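Local coordinates for protein pyridine synthase TbtD (Thermobispora bispora, PDB 5WA4) that probably catalyses the formal [4+2] aza-cycloaddition that forms the pyridine core of the thiopeptide antibiotic thiomuracin, and binds an N-terminal leader peptide fragment, at residues V15-H18 with D24-L27; G29-F34 with A154-R159. All blocks are in the same frame, centred on the assembly; numbering follows the deposited sequence.

Contact 1: residues V15-H18 with D24-L27; sequences VDYH and DLIL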
loop_
_atom_site.group_PDB
_atom_site.type_symbol
_atom_site.label_atom_id
_atom_site.label_comp_id
_atom_site.label_asym_id
_atom_site.label_seq_id
_atom_site.Cartn_x
_atom_site.Cartn_y
_atom_site.Cartn_z
ATOM N N VAL E 15 8.747 43.444 3.663
ATOM C CA VAL E 15 9.349 44.271 2.612
ATOM C C VAL E 15 9.193 43.678 1.204
ATOM O O VAL E 15 9.957 42.788 0.831
ATOM C CB VAL E 15 10.859 44.456 2.854
ATOM C CG1 VAL E 15 11.442 45.462 1.869
ATOM C CG2 VAL E 15 11.120 44.852 4.293
ATOM N N ASP E 16 8.240 44.174 0.415
ATOM C CA ASP E 16 8.045 43.689 -0.961
ATOM C C ASP E 16 9.114 44.190 -1.944
ATOM O O ASP E 16 9.430 45.378 -1.992
ATOM C CB ASP E 16 6.661 44.091 -1.480
ATOM C CG ASP E 16 5.529 43.410 -0.727
ATOM O OD1 ASP E 16 5.104 43.932 0.330
ATOM O OD2 ASP E 16 5.053 42.364 -1.202
ATOM N N TYR E 17 9.657 43.280 -2.743
ATOM C CA TYR E 17 10.712 43.638 -3.676
ATOM C C TYR E 17 10.758 42.598 -4.792
ATOM O O TYR E 17 11.699 41.821 -4.903
ATOM C CB TYR E 17 12.027 43.723 -2.926
ATOM C CG TYR E 17 13.139 44.502 -3.578
ATOM C CD1 TYR E 17 13.003 45.853 -3.885
ATOM C CD2 TYR E 17 14.356 43.887 -3.836
ATOM C CE1 TYR E 17 14.047 46.553 -4.457
ATOM C CE2 TYR E 17 15.411 44.572 -4.410
ATOM C CZ TYR E 17 15.262 45.903 -4.715
ATOM O OH TYR E 17 16.345 46.554 -5.281
ATOM N N HIS E 18 9.714 42.603 -5.614
ATOM C CA HIS E 18 9.431 41.519 -6.551
ATOM C C HIS E 18 10.543 41.139 -7.537
ATOM O O HIS E 18 11.004 39.996 -7.549
ATOM C CB HIS E 18 8.167 41.869 -7.335
ATOM C CG HIS E 18 6.976 42.103 -6.458
ATOM N ND1 HIS E 18 5.852 42.770 -6.890
ATOM C CD2 HIS E 18 6.740 41.748 -5.176
ATOM C CE1 HIS E 18 4.970 42.819 -5.906
ATOM N NE2 HIS E 18 5.479 42.207 -4.856
ATOM N N ASP E 24 20.847 42.601 -2.887
ATOM C CA ASP E 24 21.243 44.001 -2.728
ATOM C C ASP E 24 20.417 44.679 -1.659
ATOM O O ASP E 24 20.942 45.470 -0.876
ATOM C CB ASP E 24 21.115 44.781 -4.049
ATOM C CG ASP E 24 22.360 44.672 -4.936
ATOM O OD1 ASP E 24 23.504 44.633 -4.406
ATOM O OD2 ASP E 24 22.170 44.619 -6.172
ATOM N N LEU E 25 19.122 44.381 -1.643
ATOM C CA LEU E 25 18.240 44.892 -0.601
ATOM C C LEU E 25 18.731 44.442 0.764
ATOM O O LEU E 25 18.634 45.178 1.747
ATOM C CB LEU E 25 16.800 44.425 -0.827
ATOM C CG LEU E 25 15.816 44.510 0.349
ATOM C CD1 LEU E 25 15.584 45.931 0.821
ATOM C CD2 LEU E 25 14.507 43.890 -0.054
ATOM N N ILE E 26 19.256 43.221 0.811
ATOM C CA ILE E 26 19.801 42.668 2.041
ATOM C C ILE E 26 20.944 43.557 2.513
ATOM O O ILE E 26 20.870 44.138 3.601
ATOM C CB ILE E 26 20.271 41.186 1.846
ATOM C CG1 ILE E 26 19.072 40.234 1.896
ATOM C CG2 ILE E 26 21.297 40.767 2.894
ATOM C CD1 ILE E 26 19.405 38.828 1.474
ATOM N N LEU E 27 21.964 43.707 1.671
ATOM C CA LEU E 27 23.205 44.367 2.059
ATOM C C LEU E 27 23.126 45.891 2.176
ATOM O O LEU E 27 23.838 46.475 2.987
ATOM C CB LEU E 27 24.300 44.003 1.063
ATOM C CG LEU E 27 24.583 42.512 0.933
ATOM C CD1 LEU E 27 25.679 42.241 -0.092
ATOM C CD2 LEU E 27 24.960 41.973 2.288
#
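Leu25 projects from the first turn of helix 22-35 toward Val15 and Tyr17 in a strand-loop-helix connection in which the helix packs over the four-stranded antiparallel sheet. Val15 lies at the end of strand 9-16, an inner strand of that sheet, and Tyr17 just beyond it, where the chain turns toward the helix. The backbones keep their distance, with CA of Tyr17 8.2 Å from CA of Leu25, and the contact is made by the apolar parts of three side chains.

One methyl group does most of the work. CD2 of Leu25 meets CG1 of Val15 tip to tip at 3.9 Å, and the same methyl lies 3.8 Å from CD2 of Tyr17, coming obliquely to the tyrosine ring. With CG of Leu25 trans to its backbone N (chi1 163°), the side chain is sent off the helix, and chi2 (63°) leaves CD2 extended away from CA, where it reaches both partners. The tyrosine side chain runs past the leucine in the opposite direction. Its CB, CG and CD2 lie by the methyl, while further out along the ring CE2 faces CB of Leu25 at 3.8 Å.

All three side chains are buried, and the surrounding fold completes the packing: Leu25 also touches Leu56 of strand 55-62 and Tyr82 and Leu83 of helix 64-85, and Val15 rests on Ile58. The polar end of the tyrosine is used elsewhere, its hydroxyl being hydrogen-bonded to the hydroxyl of Tyr82 and the carbonyl of Arg86. These bonds would help fix how far the ring reaches past the leucine. At the base of the ring, CG of Tyr17 is trans to its backbone N (chi1 -160°), which sets the ring alongside Leu25 with CG 3.8 Å from the leucine CD2.

Contact 2: residues G29-F34 with A154-R159; sequences GVRPAF and ALERVR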
loop_
_atom_site.group_PDB
_atom_site.type_symbol
_atom_site.label_atom_id
_atom_site.label_comp_id
_atom_site.label_asym_id
_atom_site.label_seq_id
_atom_site.Cartn_x
_atom_site.Cartn_y
_atom_site.Cartn_z
ATOM N N GLY E 29 20.108 47.904 2.214
ATOM C CA GLY E 29 18.950 48.432 2.906
ATOM C C GLY E 29 18.748 47.792 4.266
ATOM O O GLY E 29 18.581 48.493 5.262
ATOM N N VAL E 30 18.778 46.465 4.330
ATOM C CA VAL E 30 18.370 45.806 5.560
ATOM C C VAL E 30 19.499 45.774 6.592
ATOM O O VAL E 30 19.284 46.151 7.742
ATOM C CB VAL E 30 17.852 44.378 5.290
ATOM C CG1 VAL E 30 17.663 43.634 6.604
ATOM C CG2 VAL E 30 16.534 44.435 4.523
ATOM N N ARG E 31 20.693 45.347 6.190
ATOM C CA ARG E 31 21.817 45.272 7.131
ATOM C C ARG E 31 22.113 46.614 7.836
ATOM O O ARG E 31 22.207 46.643 9.066
ATOM C CB ARG E 31 23.089 44.748 6.440
ATOM C CG ARG E 31 24.368 45.062 7.206
ATOM C CD ARG E 31 25.597 44.321 6.677
ATOM N NE ARG E 31 26.010 44.790 5.362
ATOM C CZ ARG E 31 27.185 44.493 4.813
ATOM N NH1 ARG E 31 28.053 43.742 5.499
ATOM N NH2 ARG E 31 27.497 44.950 3.591
ATOM N N PRO E 32 22.254 47.723 7.077
ATOM C CA PRO E 32 22.402 49.015 7.766
ATOM C C PRO E 32 21.316 49.321 8.812
ATOM O O PRO E 32 21.654 49.786 9.897
ATOM C CB PRO E 32 22.326 50.022 6.616
ATOM C CG PRO E 32 22.883 49.289 5.458
ATOM C CD PRO E 32 22.412 47.874 5.615
ATOM N N ALA E 33 20.049 49.073 8.495
ATOM C CA ALA E 33 18.969 49.318 9.445
ATOM C C ALA E 33 19.207 48.524 10.730
ATOM O O ALA E 33 18.930 49.005 11.829
ATOM C CB ALA E 33 17.624 48.959 8.834
ATOM N N PHE E 34 19.749 47.317 10.572
ATOM C CA PHE E 34 20.013 46.416 11.689
ATOM C C PHE E 34 21.134 46.937 12.572
ATOM O O PHE E 34 21.063 46.823 13.798
ATOM C CB PHE E 34 20.374 45.006 11.196
ATOM C CG PHE E 34 19.185 44.112 10.937
ATOM C CD1 PHE E 34 17.927 44.647 10.674
ATOM C CD2 PHE E 34 19.334 42.732 10.948
ATOM C CE1 PHE E 34 16.835 43.817 10.431
ATOM C CE2 PHE E 34 18.255 41.898 10.705
ATOM C CZ PHE E 34 16.997 42.437 10.448
ATOM N N ALA E 154 28.731 35.820 3.001
ATOM C CA ALA E 154 28.451 35.015 1.819
ATOM C C ALA E 154 27.919 35.865 0.657
ATOM O O ALA E 154 28.303 35.659 -0.500
ATOM C CB ALA E 154 27.472 33.918 2.158
ATOM N N LEU E 155 27.041 36.816 0.958
ATOM C CA LEU E 155 26.447 37.621 -0.097
ATOM C C LEU E 155 27.489 38.577 -0.651
ATOM O O LEU E 155 27.540 38.789 -1.854
ATOM C CB LEU E 155 25.215 38.393 0.397
ATOM C CG LEU E 155 24.040 37.466 0.760
ATOM C CD1 LEU E 155 22.686 38.161 0.697
ATOM C CD2 LEU E 155 24.026 36.210 -0.104
ATOM N N GLU E 156 28.326 39.149 0.213
ATOM C CA GLU E 156 29.298 40.131 -0.266
ATOM C C GLU E 156 30.320 39.422 -1.148
ATOM O O GLU E 156 30.815 39.985 -2.128
ATOM C CB GLU E 156 29.969 40.888 0.893
ATOM C CG GLU E 156 29.030 41.893 1.594
ATOM C CD GLU E 156 29.702 43.217 1.983
ATOM O OE1 GLU E 156 30.282 43.287 3.097
ATOM O OE2 GLU E 156 29.628 44.190 1.190
ATOM N N ARG E 157 30.600 38.168 -0.837
ATOM C CA ARG E 157 31.411 37.364 -1.733
ATOM C C ARG E 157 30.659 37.047 -3.032
ATOM O O ARG E 157 31.258 36.796 -4.070
ATOM C CB ARG E 157 31.843 36.079 -1.036
ATOM C CG ARG E 157 33.101 36.241 -0.225
ATOM C CD ARG E 157 33.512 34.938 0.367
ATOM N NE ARG E 157 33.618 33.895 -0.648
ATOM C CZ ARG E 157 34.677 33.716 -1.424
ATOM N NH1 ARG E 157 35.719 34.523 -1.306
ATOM N NH2 ARG E 157 34.696 32.728 -2.308
ATOM N N VAL E 158 29.336 37.068 -2.978
ATOM C CA VAL E 158 28.545 36.770 -4.162
ATOM C C VAL E 158 28.517 37.990 -5.093
ATOM O O VAL E 158 28.644 37.861 -6.319
ATOM C CB VAL E 158 27.123 36.311 -3.751
ATOM C CG1 VAL E 158 26.034 36.845 -4.705
ATOM C CG2 VAL E 158 27.091 34.770 -3.585
ATOM N N ARG E 159 28.399 39.168 -4.494
ATOM C CA ARG E 159 28.307 40.430 -5.213
ATOM C C ARG E 159 29.571 40.700 -6.067
ATOM O O ARG E 159 29.559 41.503 -7.009
ATOM C CB ARG E 159 28.072 41.555 -4.208
ATOM C CG ARG E 159 27.858 42.880 -4.831
ATOM C CD ARG E 159 26.844 43.678 -4.057
ATOM N NE ARG E 159 27.368 44.146 -2.782
ATOM C CZ ARG E 159 26.754 45.065 -2.040
ATOM N NH1 ARG E 159 25.607 45.604 -2.466
ATOM N NH2 ARG E 159 27.287 45.448 -0.878
#
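Arg31 and Glu156 link two helices whose backbones stay well apart, the nearest CA atoms, those of Arg31 and Leu155, being 11.5 Å from each other. Long side chains span the gap at the protein surface and cross at about a right angle. The arginine chain is extended through its first two torsions and bends at chi3 (69°), which brings the end of the guanidinium to the glutamate. There NH2 of Arg31 makes a salt bridge with OE1 of Glu156 at 3.3 Å, and NH1 gives the same oxygen a weak hydrogen bond. OE1 lies at the edge of the guanidinium, in its plane, but the carboxylate plane is turned 85° from it, so this is not a flat, two-oxygen pairing. OE2 of Glu156 takes a weak, salt-bridging hydrogen bond of 3.4 Å from NH2 of Arg159, three residues further along the chain, and lies 3.3 Å from NH2 of Arg31. The carboxylate is shared by two arginines, and Arg159 continues the network to Asp24 and Asp28. Arg31 also makes a cation-pi contact with Tyr152. Alongside this network, Leu155 packs on Ile26 of helix 22-35 and Arg48 of strand 44-49, while Ala154 and Val158 meet helix 164-178.

In the fold
From the N terminus, strand 9-16 leads through a short turn into helix 22-35, and contact 1 closes that turn by setting the start of the helix on the sheet. Contact 2 opens further along the same helix and closes some 120 residues later, after the other three strands and helices 64-85 and 98-107, on helix 135-159. The two follow one another without nesting or crossing, their centres about 10 Å apart. Probable backbone hydrogen bonds from Leu25 O to Val30 N and from Ile26 O to Arg31 N join them within helix 22-35, which thereby connects the sheet with helix 135-159.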